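Local coordinates for protein putative glutathionylspermidine synthase (Methylobacillus flagellatus, PDB 3N6X) that is of unconfirmed function but probably acts as an ATP-dependent ligase of the ATP-grasp type, perhaps joining glutathione to spermidine, at residues F72-R77 and R182-L187; L102-H107 and R332-E337; Q126-M131 and D278-D283; Y347-S350 and D354-Y357. All blocks are in the same frame, centred on the assembly; numbering follows the deposited sequence.

Contact 1: residues F72-R77 and R182-L187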
loop_
_atom_site.group_PDB
_atom_site.type_symbol
_atom_site.label_atom_id
_atom_site.label_comp_id
_atom_site.label_asym_id
_atom_site.label_seq_id
_atom_site.Cartn_x
_atom_site.Cartn_y
_atom_site.Cartn_z
ATOM N N PHE A 72 -2.297 9.038 16.440
ATOM C CA PHE A 72 -1.226 9.694 15.709
ATOM C C PHE A 72 -0.061 10.014 16.639
ATOM O O PHE A 72 -0.276 10.505 17.749
ATOM C CB PHE A 72 -1.743 10.972 15.026
ATOM C CG PHE A 72 -0.691 11.743 14.262
ATOM C CD1 PHE A 72 -0.203 11.271 13.048
ATOM C CD2 PHE A 72 -0.197 12.948 14.750
ATOM C CE1 PHE A 72 0.777 11.980 12.347
ATOM C CE2 PHE A 72 0.775 13.664 14.039
ATOM C CZ PHE A 72 1.251 13.178 12.841
ATOM N N ASP A 73 1.166 9.695 16.203
ATOM C CA ASP A 73 2.383 10.006 16.943
ATOM C C ASP A 73 3.083 11.183 16.254
ATOM O O ASP A 73 3.176 11.211 15.020
ATOM C CB ASP A 73 3.308 8.792 17.017
ATOM C CG ASP A 73 4.504 8.999 17.926
ATOM O OD1 ASP A 73 4.309 9.043 19.168
ATOM O OD2 ASP A 73 5.643 9.045 17.409
ATOM N N VAL A 74 3.547 12.168 17.047
ATOM C CA VAL A 74 4.147 13.405 16.521
ATOM C C VAL A 74 5.635 13.302 16.176
ATOM O O VAL A 74 6.212 14.275 15.681
ATOM C CB VAL A 74 3.809 14.662 17.383
ATOM C CG1 VAL A 74 2.294 14.850 17.509
ATOM C CG2 VAL A 74 4.465 14.589 18.762
ATOM N N VAL A 75 6.261 12.137 16.415
ATOM C CA VAL A 75 7.668 11.955 16.039
ATOM C C VAL A 75 7.715 11.448 14.593
ATOM O O VAL A 75 7.210 10.355 14.312
ATOM C CB VAL A 75 8.452 11.035 17.005
ATOM C CG1 VAL A 75 9.951 11.080 16.703
ATOM C CG2 VAL A 75 8.180 11.410 18.463
ATOM N N PRO A 76 8.203 12.271 13.631
ATOM C CA PRO A 76 8.176 11.834 12.233
ATOM C C PRO A 76 9.165 10.717 11.936
ATOM O O PRO A 76 10.177 10.559 12.630
ATOM C CB PRO A 76 8.532 13.105 11.460
ATOM C CG PRO A 76 9.370 13.892 12.409
ATOM C CD PRO A 76 8.798 13.619 13.769
ATOM N N ARG A 77 8.878 9.956 10.886
ATOM C CA ARG A 77 9.779 8.951 10.365
ATOM C C ARG A 77 10.600 9.681 9.300
ATOM O O ARG A 77 10.057 10.061 8.266
ATOM C CB ARG A 77 8.957 7.786 9.759
ATOM C CG ARG A 77 9.771 6.759 9.019
ATOM C CD ARG A 77 10.333 5.725 9.962
ATOM N NE ARG A 77 11.147 4.740 9.260
ATOM C CZ ARG A 77 10.655 3.663 8.653
ATOM N NH1 ARG A 77 9.343 3.446 8.627
ATOM N NH2 ARG A 77 11.469 2.808 8.046
ATOM N N ARG A 182 0.585 22.193 10.847
ATOM C CA ARG A 182 -0.314 22.998 11.672
ATOM C C ARG A 182 0.219 23.081 13.122
ATOM O O ARG A 182 0.232 24.161 13.703
ATOM C CB ARG A 182 -1.727 22.392 11.639
ATOM C CG ARG A 182 -2.834 23.281 12.167
ATOM C CD ARG A 182 -4.155 22.530 12.082
ATOM N NE ARG A 182 -5.319 23.404 12.247
ATOM C CZ ARG A 182 -6.570 22.961 12.333
ATOM N NH1 ARG A 182 -6.825 21.658 12.274
ATOM N NH2 ARG A 182 -7.575 23.816 12.477
ATOM N N LEU A 183 0.693 21.949 13.680
ATOM C CA LEU A 183 1.212 21.910 15.046
ATOM C C LEU A 183 2.592 22.548 15.169
ATOM O O LEU A 183 2.814 23.330 16.093
ATOM C CB LEU A 183 1.280 20.459 15.569
ATOM C CG LEU A 183 -0.033 19.717 15.806
ATOM C CD1 LEU A 183 0.229 18.233 16.027
ATOM C CD2 LEU A 183 -0.800 20.297 16.989
ATOM N N PHE A 184 3.559 22.140 14.302
ATOM C CA PHE A 184 4.959 22.565 14.448
ATOM C C PHE A 184 5.583 23.205 13.178
ATOM O O PHE A 184 6.583 22.691 12.659
ATOM C CB PHE A 184 5.828 21.393 14.955
ATOM C CG PHE A 184 5.119 20.425 15.879
ATOM C CD1 PHE A 184 4.855 20.767 17.203
ATOM C CD2 PHE A 184 4.729 19.170 15.430
ATOM C CE1 PHE A 184 4.208 19.868 18.061
ATOM C CE2 PHE A 184 4.092 18.268 16.292
ATOM C CZ PHE A 184 3.842 18.620 17.605
ATOM N N PRO A 185 5.085 24.390 12.725
ATOM C CA PRO A 185 5.682 25.022 11.531
ATOM C C PRO A 185 7.187 25.252 11.655
ATOM O O PRO A 185 7.917 25.060 10.683
ATOM C CB PRO A 185 4.904 26.347 11.402
ATOM C CG PRO A 185 4.244 26.550 12.729
ATOM C CD PRO A 185 3.946 25.182 13.237
ATOM N N GLU A 186 7.658 25.589 12.865
ATOM C CA GLU A 186 9.081 25.851 13.126
ATOM C C GLU A 186 9.992 24.634 12.825
ATOM O O GLU A 186 11.149 24.810 12.444
ATOM C CB GLU A 186 9.287 26.386 14.563
ATOM C CG GLU A 186 9.082 25.353 15.672
ATOM C CD GLU A 186 7.653 25.077 16.121
ATOM O OE1 GLU A 186 6.705 25.613 15.500
ATOM O OE2 GLU A 186 7.487 24.319 17.102
ATOM N N LEU A 187 9.447 23.406 12.960
ATOM C CA LEU A 187 10.168 22.154 12.695
ATOM C C LEU A 187 10.454 22.000 11.194
ATOM O O LEU A 187 11.520 21.519 10.810
ATOM C CB LEU A 187 9.326 20.976 13.208
ATOM C CG LEU A 187 10.043 19.728 13.711
ATOM C CD1 LEU A 187 11.401 20.037 14.282
ATOM C CD2 LEU A 187 9.181 18.997 14.716
#

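Contact 2: residues L102-H107 and R332-E337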
loop_
_atom_site.group_PDB
_atom_site.type_symbol
_atom_site.label_atom_id
_atom_site.label_comp_id
_atom_site.label_asym_id
_atom_site.label_seq_id
_atom_site.Cartn_x
_atom_site.Cartn_y
_atom_site.Cartn_z
ATOM N N LEU A 102 2.044 -8.675 -15.735
ATOM C CA LEU A 102 0.598 -8.619 -16.015
ATOM C C LEU A 102 0.294 -8.549 -17.514
ATOM O O LEU A 102 -0.580 -9.261 -17.985
ATOM C CB LEU A 102 -0.081 -7.478 -15.234
ATOM C CG LEU A 102 -0.249 -7.761 -13.735
ATOM C CD1 LEU A 102 -0.488 -6.470 -12.946
ATOM C CD2 LEU A 102 -1.377 -8.790 -13.477
ATOM N N HIS A 103 1.071 -7.776 -18.273
ATOM C CA HIS A 103 0.941 -7.769 -19.723
ATOM C C HIS A 103 1.291 -9.168 -20.281
ATOM O O HIS A 103 0.604 -9.670 -21.167
ATOM C CB HIS A 103 1.850 -6.695 -20.352
ATOM C CG HIS A 103 1.838 -6.729 -21.841
ATOM N ND1 HIS A 103 0.854 -6.079 -22.569
ATOM C CD2 HIS A 103 2.629 -7.421 -22.697
ATOM C CE1 HIS A 103 1.096 -6.364 -23.841
ATOM N NE2 HIS A 103 2.156 -7.165 -23.970
ATOM N N ASP A 104 2.348 -9.791 -19.750
ATOM C CA ASP A 104 2.779 -11.109 -20.218
ATOM C C ASP A 104 1.735 -12.228 -19.956
ATOM O O ASP A 104 1.406 -12.955 -20.896
ATOM C CB ASP A 104 4.148 -11.471 -19.631
ATOM C CG ASP A 104 4.837 -12.655 -20.284
ATOM O OD1 ASP A 104 4.622 -12.875 -21.487
ATOM O OD2 ASP A 104 5.656 -13.293 -19.620
ATOM N N VAL A 105 1.169 -12.332 -18.699
ATOM C CA VAL A 105 0.167 -13.385 -18.385
ATOM C C VAL A 105 -1.078 -13.332 -19.231
ATOM O O VAL A 105 -1.764 -14.358 -19.374
ATOM C CB VAL A 105 -0.214 -13.530 -16.890
ATOM C CG1 VAL A 105 0.861 -14.229 -16.123
ATOM C CG2 VAL A 105 -0.600 -12.197 -16.255
ATOM N N TYR A 106 -1.461 -12.123 -19.676
ATOM C CA TYR A 106 -2.676 -11.942 -20.470
ATOM C C TYR A 106 -2.359 -11.853 -21.965
ATOM O O TYR A 106 -3.248 -11.571 -22.770
ATOM C CB TYR A 106 -3.458 -10.718 -19.974
ATOM C CG TYR A 106 -4.016 -10.906 -18.581
ATOM C CD1 TYR A 106 -4.880 -11.955 -18.292
ATOM C CD2 TYR A 106 -3.716 -10.005 -17.559
ATOM C CE1 TYR A 106 -5.405 -12.129 -17.014
ATOM C CE2 TYR A 106 -4.243 -10.166 -16.274
ATOM C CZ TYR A 106 -5.084 -11.235 -16.007
ATOM O OH TYR A 106 -5.602 -11.425 -14.754
ATOM N N HIS A 107 -1.094 -12.134 -22.342
ATOM C CA HIS A 107 -0.680 -12.122 -23.739
ATOM C C HIS A 107 0.066 -13.394 -24.128
ATOM O O HIS A 107 -0.554 -14.445 -24.138
ATOM C CB HIS A 107 0.057 -10.812 -24.120
ATOM C CG HIS A 107 -0.867 -9.625 -24.166
ATOM N ND1 HIS A 107 -1.134 -8.865 -23.027
ATOM C CD2 HIS A 107 -1.641 -9.168 -25.180
ATOM C CE1 HIS A 107 -2.015 -7.950 -23.404
ATOM N NE2 HIS A 107 -2.363 -8.097 -24.683
ATOM N N ARG A 332 14.382 -10.123 -12.866
ATOM C CA ARG A 332 15.449 -10.738 -13.680
ATOM C C ARG A 332 14.973 -11.039 -15.091
ATOM O O ARG A 332 15.653 -10.679 -16.039
ATOM C CB ARG A 332 15.976 -12.022 -13.011
ATOM C CG ARG A 332 16.533 -11.787 -11.628
ATOM C CD ARG A 332 17.120 -13.028 -11.025
ATOM N NE ARG A 332 17.916 -12.697 -9.848
ATOM C CZ ARG A 332 17.544 -12.945 -8.599
ATOM N NH1 ARG A 332 16.425 -13.617 -8.352
ATOM N NH2 ARG A 332 18.305 -12.564 -7.589
ATOM N N PHE A 333 13.771 -11.645 -15.239
ATOM C CA PHE A 333 13.236 -12.018 -16.556
ATOM C C PHE A 333 12.874 -10.802 -17.445
ATOM O O PHE A 333 13.292 -10.749 -18.597
ATOM C CB PHE A 333 12.036 -12.986 -16.409
ATOM C CG PHE A 333 11.489 -13.526 -17.718
ATOM C CD1 PHE A 333 12.131 -14.573 -18.385
ATOM C CD2 PHE A 333 10.325 -12.998 -18.279
ATOM C CE1 PHE A 333 11.621 -15.076 -19.591
ATOM C CE2 PHE A 333 9.820 -13.501 -19.482
ATOM C CZ PHE A 333 10.474 -14.537 -20.132
ATOM N N TYR A 334 12.088 -9.852 -16.927
ATOM C CA TYR A 334 11.622 -8.723 -17.738
ATOM C C TYR A 334 12.603 -7.616 -17.886
ATOM O O TYR A 334 12.596 -6.933 -18.916
ATOM C CB TYR A 334 10.279 -8.169 -17.207
ATOM C CG TYR A 334 9.172 -9.199 -17.254
ATOM C CD1 TYR A 334 8.680 -9.669 -18.470
ATOM C CD2 TYR A 334 8.635 -9.728 -16.086
ATOM C CE1 TYR A 334 7.668 -10.627 -18.517
ATOM C CE2 TYR A 334 7.666 -10.721 -16.121
ATOM C CZ TYR A 334 7.180 -11.167 -17.338
ATOM O OH TYR A 334 6.195 -12.113 -17.359
ATOM N N LEU A 335 13.380 -7.342 -16.832
ATOM C CA LEU A 335 14.263 -6.185 -16.836
ATOM C C LEU A 335 15.736 -6.531 -17.008
ATOM O O LEU A 335 16.541 -5.627 -17.223
ATOM C CB LEU A 335 14.048 -5.348 -15.565
ATOM C CG LEU A 335 12.618 -4.856 -15.319
ATOM C CD1 LEU A 335 12.475 -4.326 -13.910
ATOM C CD2 LEU A 335 12.233 -3.775 -16.319
ATOM N N GLY A 336 16.081 -7.821 -16.880
ATOM C CA GLY A 336 17.465 -8.282 -16.965
ATOM C C GLY A 336 18.337 -7.692 -15.875
ATOM O O GLY A 336 19.525 -7.443 -16.092
ATOM N N GLU A 337 17.739 -7.444 -14.686
ATOM C CA GLU A 337 18.415 -6.804 -13.557
ATOM C C GLU A 337 18.278 -7.647 -12.316
ATOM O O GLU A 337 17.343 -8.441 -12.208
ATOM C CB GLU A 337 17.770 -5.427 -13.261
ATOM C CG GLU A 337 17.880 -4.402 -14.372
ATOM C CD GLU A 337 17.117 -3.107 -14.119
ATOM O OE1 GLU A 337 16.420 -3.001 -13.080
ATOM O OE2 GLU A 337 17.221 -2.194 -14.967
#

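Contact 3: residues Q126-M131 and D278-D283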
loop_
_atom_site.group_PDB
_atom_site.type_symbol
_atom_site.label_atom_id
_atom_site.label_comp_id
_atom_site.label_asym_id
_atom_site.label_seq_id
_atom_site.Cartn_x
_atom_site.Cartn_y
_atom_site.Cartn_z
ATOM N N GLN A 126 -7.850 -14.989 -9.163
ATOM C CA GLN A 126 -7.543 -13.602 -9.509
ATOM C C GLN A 126 -7.097 -13.448 -10.975
ATOM O O GLN A 126 -7.125 -12.334 -11.506
ATOM C CB GLN A 126 -6.510 -13.023 -8.537
ATOM C CG GLN A 126 -7.069 -12.759 -7.136
ATOM C CD GLN A 126 -8.278 -11.856 -7.172
ATOM O OE1 GLN A 126 -8.259 -10.773 -7.761
ATOM N NE2 GLN A 126 -9.364 -12.301 -6.573
ATOM N N TYR A 127 -6.725 -14.565 -11.640
ATOM C CA TYR A 127 -6.400 -14.541 -13.063
ATOM C C TYR A 127 -7.721 -14.456 -13.823
ATOM O O TYR A 127 -8.579 -15.312 -13.635
ATOM C CB TYR A 127 -5.593 -15.799 -13.487
ATOM C CG TYR A 127 -5.357 -15.882 -14.984
ATOM C CD1 TYR A 127 -4.274 -15.237 -15.576
ATOM C CD2 TYR A 127 -6.279 -16.513 -15.824
ATOM C CE1 TYR A 127 -4.084 -15.258 -16.961
ATOM C CE2 TYR A 127 -6.102 -16.535 -17.210
ATOM C CZ TYR A 127 -4.997 -15.913 -17.772
ATOM O OH TYR A 127 -4.817 -15.937 -19.133
ATOM N N ARG A 128 -7.917 -13.388 -14.621
ATOM C CA ARG A 128 -9.182 -13.159 -15.329
ATOM C C ARG A 128 -9.055 -13.490 -16.797
ATOM O O ARG A 128 -8.453 -12.722 -17.560
ATOM C CB ARG A 128 -9.683 -11.704 -15.136
ATOM C CG ARG A 128 -9.707 -11.234 -13.685
ATOM C CD ARG A 128 -11.024 -11.500 -12.993
ATOM N NE ARG A 128 -10.972 -11.116 -11.583
ATOM C CZ ARG A 128 -11.902 -11.436 -10.692
ATOM N NH1 ARG A 128 -12.968 -12.138 -11.059
ATOM N NH2 ARG A 128 -11.779 -11.053 -9.429
ATOM N N PRO A 129 -9.627 -14.637 -17.237
ATOM C CA PRO A 129 -9.549 -14.995 -18.668
ATOM C C PRO A 129 -10.210 -13.954 -19.589
ATOM O O PRO A 129 -9.867 -13.888 -20.771
ATOM C CB PRO A 129 -10.249 -16.361 -18.733
ATOM C CG PRO A 129 -11.097 -16.422 -17.506
ATOM C CD PRO A 129 -10.372 -15.654 -16.461
ATOM N N GLU A 130 -11.092 -13.080 -19.018
ATOM C CA GLU A 130 -11.760 -11.961 -19.735
ATOM C C GLU A 130 -10.743 -10.921 -20.196
ATOM O O GLU A 130 -11.015 -10.141 -21.120
ATOM C CB GLU A 130 -12.805 -11.277 -18.828
ATOM C CG GLU A 130 -13.958 -12.188 -18.413
ATOM C CD GLU A 130 -13.717 -13.044 -17.184
ATOM O OE1 GLU A 130 -12.600 -12.992 -16.615
ATOM O OE2 GLU A 130 -14.649 -13.779 -16.794
HETATM N N MSE A 131 -9.564 -10.910 -19.553
HETATM C CA MSE A 131 -8.477 -9.969 -19.869
HETATM C C MSE A 131 -7.431 -10.551 -20.830
HETATM O O MSE A 131 -6.546 -9.827 -21.272
HETATM C CB MSE A 131 -7.834 -9.466 -18.573
HETATM C CG MSE A 131 -8.763 -8.544 -17.791
HETATM SE SE MSE A 131 -9.334 -6.987 -18.899
HETATM C CE MSE A 131 -7.612 -6.064 -18.957
ATOM N N ASP A 278 -13.948 -3.528 -6.273
ATOM C CA ASP A 278 -13.282 -4.771 -6.691
ATOM C C ASP A 278 -13.801 -5.229 -8.041
ATOM O O ASP A 278 -14.974 -5.000 -8.353
ATOM C CB ASP A 278 -13.506 -5.877 -5.654
ATOM C CG ASP A 278 -12.722 -5.698 -4.369
ATOM O OD1 ASP A 278 -11.524 -5.308 -4.447
ATOM O OD2 ASP A 278 -13.271 -6.023 -3.292
ATOM N N ASP A 279 -12.935 -5.903 -8.842
ATOM C CA ASP A 279 -13.288 -6.488 -10.155
ATOM C C ASP A 279 -14.635 -7.158 -10.123
ATOM O O ASP A 279 -15.455 -6.933 -10.996
ATOM C CB ASP A 279 -12.246 -7.560 -10.563
ATOM C CG ASP A 279 -10.938 -7.016 -11.045
ATOM O OD1 ASP A 279 -10.835 -5.784 -11.209
ATOM O OD2 ASP A 279 -10.021 -7.823 -11.292
ATOM N N ASP A 280 -14.830 -8.044 -9.150
ATOM C CA ASP A 280 -16.025 -8.863 -8.983
ATOM C C ASP A 280 -17.321 -8.080 -9.017
ATOM O O ASP A 280 -18.356 -8.647 -9.350
ATOM C CB ASP A 280 -15.938 -9.630 -7.656
ATOM C CG ASP A 280 -15.236 -10.948 -7.760
ATOM O OD1 ASP A 280 -15.306 -11.572 -8.839
ATOM O OD2 ASP A 280 -14.680 -11.404 -6.735
ATOM N N PHE A 281 -17.284 -6.802 -8.616
ATOM C CA PHE A 281 -18.487 -5.980 -8.456
ATOM C C PHE A 281 -18.721 -4.919 -9.536
ATOM O O PHE A 281 -19.710 -4.193 -9.445
ATOM C CB PHE A 281 -18.471 -5.314 -7.078
ATOM C CG PHE A 281 -18.747 -6.255 -5.935
ATOM C CD1 PHE A 281 -17.726 -7.017 -5.379
ATOM C CD2 PHE A 281 -20.021 -6.353 -5.384
ATOM C CE1 PHE A 281 -17.979 -7.880 -4.312
ATOM C CE2 PHE A 281 -20.274 -7.218 -4.321
ATOM C CZ PHE A 281 -19.253 -7.982 -3.796
ATOM N N ILE A 282 -17.832 -4.815 -10.545
ATOM C CA ILE A 282 -17.921 -3.738 -11.543
ATOM C C ILE A 282 -18.952 -3.926 -12.653
ATOM O O ILE A 282 -19.313 -2.942 -13.297
ATOM C CB ILE A 282 -16.538 -3.319 -12.124
ATOM C CG1 ILE A 282 -15.873 -4.454 -12.913
ATOM C CG2 ILE A 282 -15.622 -2.723 -11.061
ATOM C CD1 ILE A 282 -15.500 -4.079 -14.283
ATOM N N ASP A 283 -19.319 -5.170 -12.975
ATOM C CA ASP A 283 -20.203 -5.421 -14.114
ATOM C C ASP A 283 -21.046 -6.685 -13.895
ATOM O O ASP A 283 -20.550 -7.810 -14.079
ATOM C CB ASP A 283 -19.384 -5.498 -15.440
ATOM C CG ASP A 283 -20.209 -5.683 -16.715
ATOM O OD1 ASP A 283 -21.456 -5.748 -16.618
ATOM O OD2 ASP A 283 -19.597 -5.788 -17.811
#

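Contact 4: residues Y347-S350 and D354-Y357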
loop_
_atom_site.group_PDB
_atom_site.type_symbol
_atom_site.label_atom_id
_atom_site.label_comp_id
_atom_site.label_asym_id
_atom_site.label_seq_id
_atom_site.Cartn_x
_atom_site.Cartn_y
_atom_site.Cartn_z
ATOM N N TYR A 347 6.299 -18.716 3.518
ATOM C CA TYR A 347 5.755 -20.067 3.449
ATOM C C TYR A 347 4.276 -19.991 3.182
ATOM O O TYR A 347 3.595 -19.207 3.824
ATOM C CB TYR A 347 6.009 -20.806 4.778
ATOM C CG TYR A 347 7.476 -20.940 5.122
ATOM C CD1 TYR A 347 8.233 -22.001 4.629
ATOM C CD2 TYR A 347 8.108 -20.016 5.951
ATOM C CE1 TYR A 347 9.575 -22.153 4.974
ATOM C CE2 TYR A 347 9.455 -20.150 6.289
ATOM C CZ TYR A 347 10.191 -21.207 5.776
ATOM O OH TYR A 347 11.537 -21.314 6.046
ATOM N N GLN A 348 3.772 -20.767 2.217
ATOM C CA GLN A 348 2.326 -20.811 1.942
ATOM C C GLN A 348 1.770 -22.097 2.550
ATOM O O GLN A 348 2.050 -23.184 2.048
ATOM C CB GLN A 348 2.028 -20.740 0.428
ATOM C CG GLN A 348 2.365 -19.381 -0.223
ATOM C CD GLN A 348 3.855 -19.235 -0.458
ATOM O OE1 GLN A 348 4.506 -20.116 -1.039
ATOM N NE2 GLN A 348 4.444 -18.169 0.076
ATOM N N LEU A 349 1.031 -21.975 3.673
ATOM C CA LEU A 349 0.504 -23.133 4.420
ATOM C C LEU A 349 -0.510 -23.958 3.641
ATOM O O LEU A 349 -0.834 -25.064 4.048
ATOM C CB LEU A 349 -0.014 -22.728 5.818
ATOM C CG LEU A 349 1.079 -22.476 6.874
ATOM C CD1 LEU A 349 1.818 -21.167 6.623
ATOM C CD2 LEU A 349 0.508 -22.456 8.233
ATOM N N SER A 350 -0.898 -23.480 2.446
ATOM C CA SER A 350 -1.713 -24.241 1.498
ATOM C C SER A 350 -0.864 -25.369 0.865
ATOM O O SER A 350 -1.413 -26.258 0.219
ATOM C CB SER A 350 -2.236 -23.322 0.398
ATOM O OG SER A 350 -1.174 -22.711 -0.316
ATOM N N ASP A 354 5.358 -26.689 3.090
ATOM C CA ASP A 354 5.379 -25.453 3.871
ATOM C C ASP A 354 4.630 -25.620 5.182
ATOM O O ASP A 354 5.145 -25.225 6.227
ATOM C CB ASP A 354 4.807 -24.277 3.050
ATOM C CG ASP A 354 5.735 -23.763 1.948
ATOM O OD1 ASP A 354 6.702 -24.471 1.604
ATOM O OD2 ASP A 354 5.470 -22.677 1.416
ATOM N N LEU A 355 3.438 -26.268 5.143
ATOM C CA LEU A 355 2.654 -26.543 6.343
ATOM C C LEU A 355 3.455 -27.418 7.326
ATOM O O LEU A 355 3.485 -27.122 8.512
ATOM C CB LEU A 355 1.321 -27.226 5.963
ATOM C CG LEU A 355 0.370 -27.575 7.124
ATOM C CD1 LEU A 355 -0.009 -26.345 7.915
ATOM C CD2 LEU A 355 -0.854 -28.254 6.616
ATOM N N LYS A 356 4.153 -28.449 6.814
ATOM C CA LYS A 356 4.970 -29.336 7.646
ATOM C C LYS A 356 6.079 -28.557 8.347
ATOM O O LYS A 356 6.249 -28.691 9.560
ATOM C CB LYS A 356 5.554 -30.479 6.808
ATOM C CG LYS A 356 6.669 -31.254 7.513
ATOM C CD LYS A 356 7.135 -32.457 6.709
ATOM C CE LYS A 356 7.726 -32.099 5.368
ATOM N NZ LYS A 356 8.233 -33.301 4.664
ATOM N N TYR A 357 6.808 -27.712 7.589
ATOM C CA TYR A 357 7.905 -26.914 8.132
ATOM C C TYR A 357 7.416 -25.934 9.177
ATOM O O TYR A 357 7.978 -25.882 10.267
ATOM C CB TYR A 357 8.676 -26.173 7.008
ATOM C CG TYR A 357 9.855 -25.387 7.539
ATOM C CD1 TYR A 357 9.702 -24.073 7.979
ATOM C CD2 TYR A 357 11.103 -25.984 7.695
ATOM C CE1 TYR A 357 10.769 -23.365 8.526
ATOM C CE2 TYR A 357 12.179 -25.281 8.228
ATOM C CZ TYR A 357 12.006 -23.975 8.651
ATOM O OH TYR A 357 13.060 -23.287 9.197
#

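Contact 1: residues F72-R77 and R182-L187
Val74 meets Leu183 and Phe184 where the loop leading into strand 77-79 passes the junction of helices 170-183 and 185-190. Phe72 comes first along that loop; its ring packs on Met179 and Met180, one turn further back on helix 170-183. Asp73 forms a salt bridge with Lys467, and its OD2 also accepts a weak bond from Val75 N. Val74 carries the contact. Its CB sits at the edge of the Phe184 ring, near the ring plane, 3.8 Å from Phe184 CE2. With CG1 lying anti to the carbonyl carbon (chi1 -57°), that methyl approaches Phe184 CE2 and also Leu183, 4.2 Å from Val74 CG1 to Leu183 CD1. One face of the Phe184 ring is covered by its own neighbour, Leu183 CB, 3.5 Å above the ring centre, and Trp30 meets the ring edge-to-face. Further on, Val75 and Pro76 rest on Tyr27 of helix 25-33. Phe184 is the first residue to leave helical geometry, and from this break its ring faces the loop. No hydrogen bond links the two segments; the junction is joined to the loop by buried apolar surface alone, a fit that depends on shape rather than on polar pairing.

Contact 2: residues L102-H107 and R332-E337
Asp104 extends its carboxylate from helix 81-105 with CG trans to the backbone N (chi1 -167°), whereas Tyr334, near the end of helix 327-335, has CG beside its backbone N (chi1 -61°), and the two torsions bring the phenol oxygen to the carboxylate. Tyr334 OH donates to Asp104 OD2 at 2.6 Å, and that oxygen accepts on its anti lone pair, directed away from the other carboxylate oxygen. The carboxylate lies at the edge of the tyrosine ring and stands almost perpendicular to it, the planes 85° apart. The hydroxyl also lies close to the aliphatic part of the aspartate, 3.1 Å between Tyr334 OH and Asp104 CB. Phe333 supports the phenol from its own helix, its CD2 lying 3.5 Å above one face of the Tyr334 ring, toward the rim. The carboxylate has further partners: Asp104 OD1 accepts from Glu110 N and OD2 from Ile111 N, both at the start of helix 110-113. Within the segment 102-107 the chain leaves the helix at Tyr106, and His107 ND1 turns back to His103 O at 2.7 Å. One buried carboxylate thus ties together three helices, 81-105, 110-113 and 327-335, and its two backbone N-H donors and the phenol would probably stabilise its negative charge.

Contact 3: residues Q126-M131 and D278-D283
A salt-bridge network joins Arg128 to the successive acids Asp279 and Asp280, linking the loop before strand 144-151 to the one after strand 268-275 in this ATP-grasp family protein. Arg128 NH1 donates to Asp280 OD1 at 3.3 Å, meeting the oxygen from above the carboxylate plane, 48° out of it. On the other acid, Arg128 NE lies 3.4 Å from Asp279 OD2, while Asp279 CB rests over one face of the guanidinium. A bend at chi2 (-91°) turns the arginine chain toward both acids. An alanine in place of Arg128 would probably leave the two neighbouring carboxylates without their shared positive partner. Outside this first shell, Gly314 N donates to Asp279 OD2, Phe287 makes a cation-pi contact with the arginine, and a bound glycerol, probably from the crystallisation liquor, hydrogen-bonds Asp280 OD1. The arginine's own backbone is positioned by Tyr106 OH, which is hydrogen-bonded to Arg128 N. The guanidinium and the Asp280 carboxylate stand nearly perpendicular, with Asp280 OD2 at the guanidinium edge, 4.0 Å from Arg128 NH2.

Contact 4: residues Y347-S350 and D354-Y357
Strand 347-348 runs into helix 352-360 through a tight turn that brings the backbones of Leu349 and Leu355 to 4.5 Å, CA to CA, and those of Tyr347 and Asp354 to 5.4 Å. Asp354 bonds directly to the strand: Gln348 N donates to Asp354 OD2 at 2.7 Å with an N-H...O angle of 154°, on the anti lone pair of that oxygen. The carboxylate also lies at the edge of the Tyr347 ring. One turn along the helix, Tyr357, whose CG is trans to its backbone N (chi1 -178°), lays its ring almost parallel to that of Tyr347, the planes tilted by 14° and displaced so far that the two rings scarcely overlap. Tyr357 CE1 comes 3.5 Å from Tyr347 CZ. A serine in place of Tyr347 would probably strip Tyr357 of its aromatic neighbour and open a gap beside the Asp354 carboxylate. Toward helix 386-398, Leu349 CD2 packs on Leu355 CD1 at 3.9 Å, their side chains crossing at about a right angle, and both leucines rest on Ile396 of that helix. Gln348 OE1 is hydrogen-bonded to Lys351 NZ in the turn. A single charged acceptor fixes the strand's N-H to the helix, while aromatic and aliphatic packing joins the rest of this beta-alpha connection at an outer strand of the four-stranded antiparallel sheet.

How the contacts relate
Contacts 2 and 3 are neighbours, their centres about 21 Å apart, and they touch where Tyr106, just past helix 81-105, stacks on Tyr127. Along the chain, contact 3 falls between the two segments of contact 2, whereas the segments of contact 1 alternate with those of both. Contact 1 lies on the opposite side of the chain's centre, about 42 Å from either, centre to centre, beside the N-terminal helices. Contact 4 follows all three in sequence, a local connection in the four-stranded sheet about 27 Å from contact 2, centre to centre. Contacts 1 to 3 thus join regions 105 to 225 residues apart at opposite sides of the chain's centre, whereas contact 4 organises one short strand-to-helix turn.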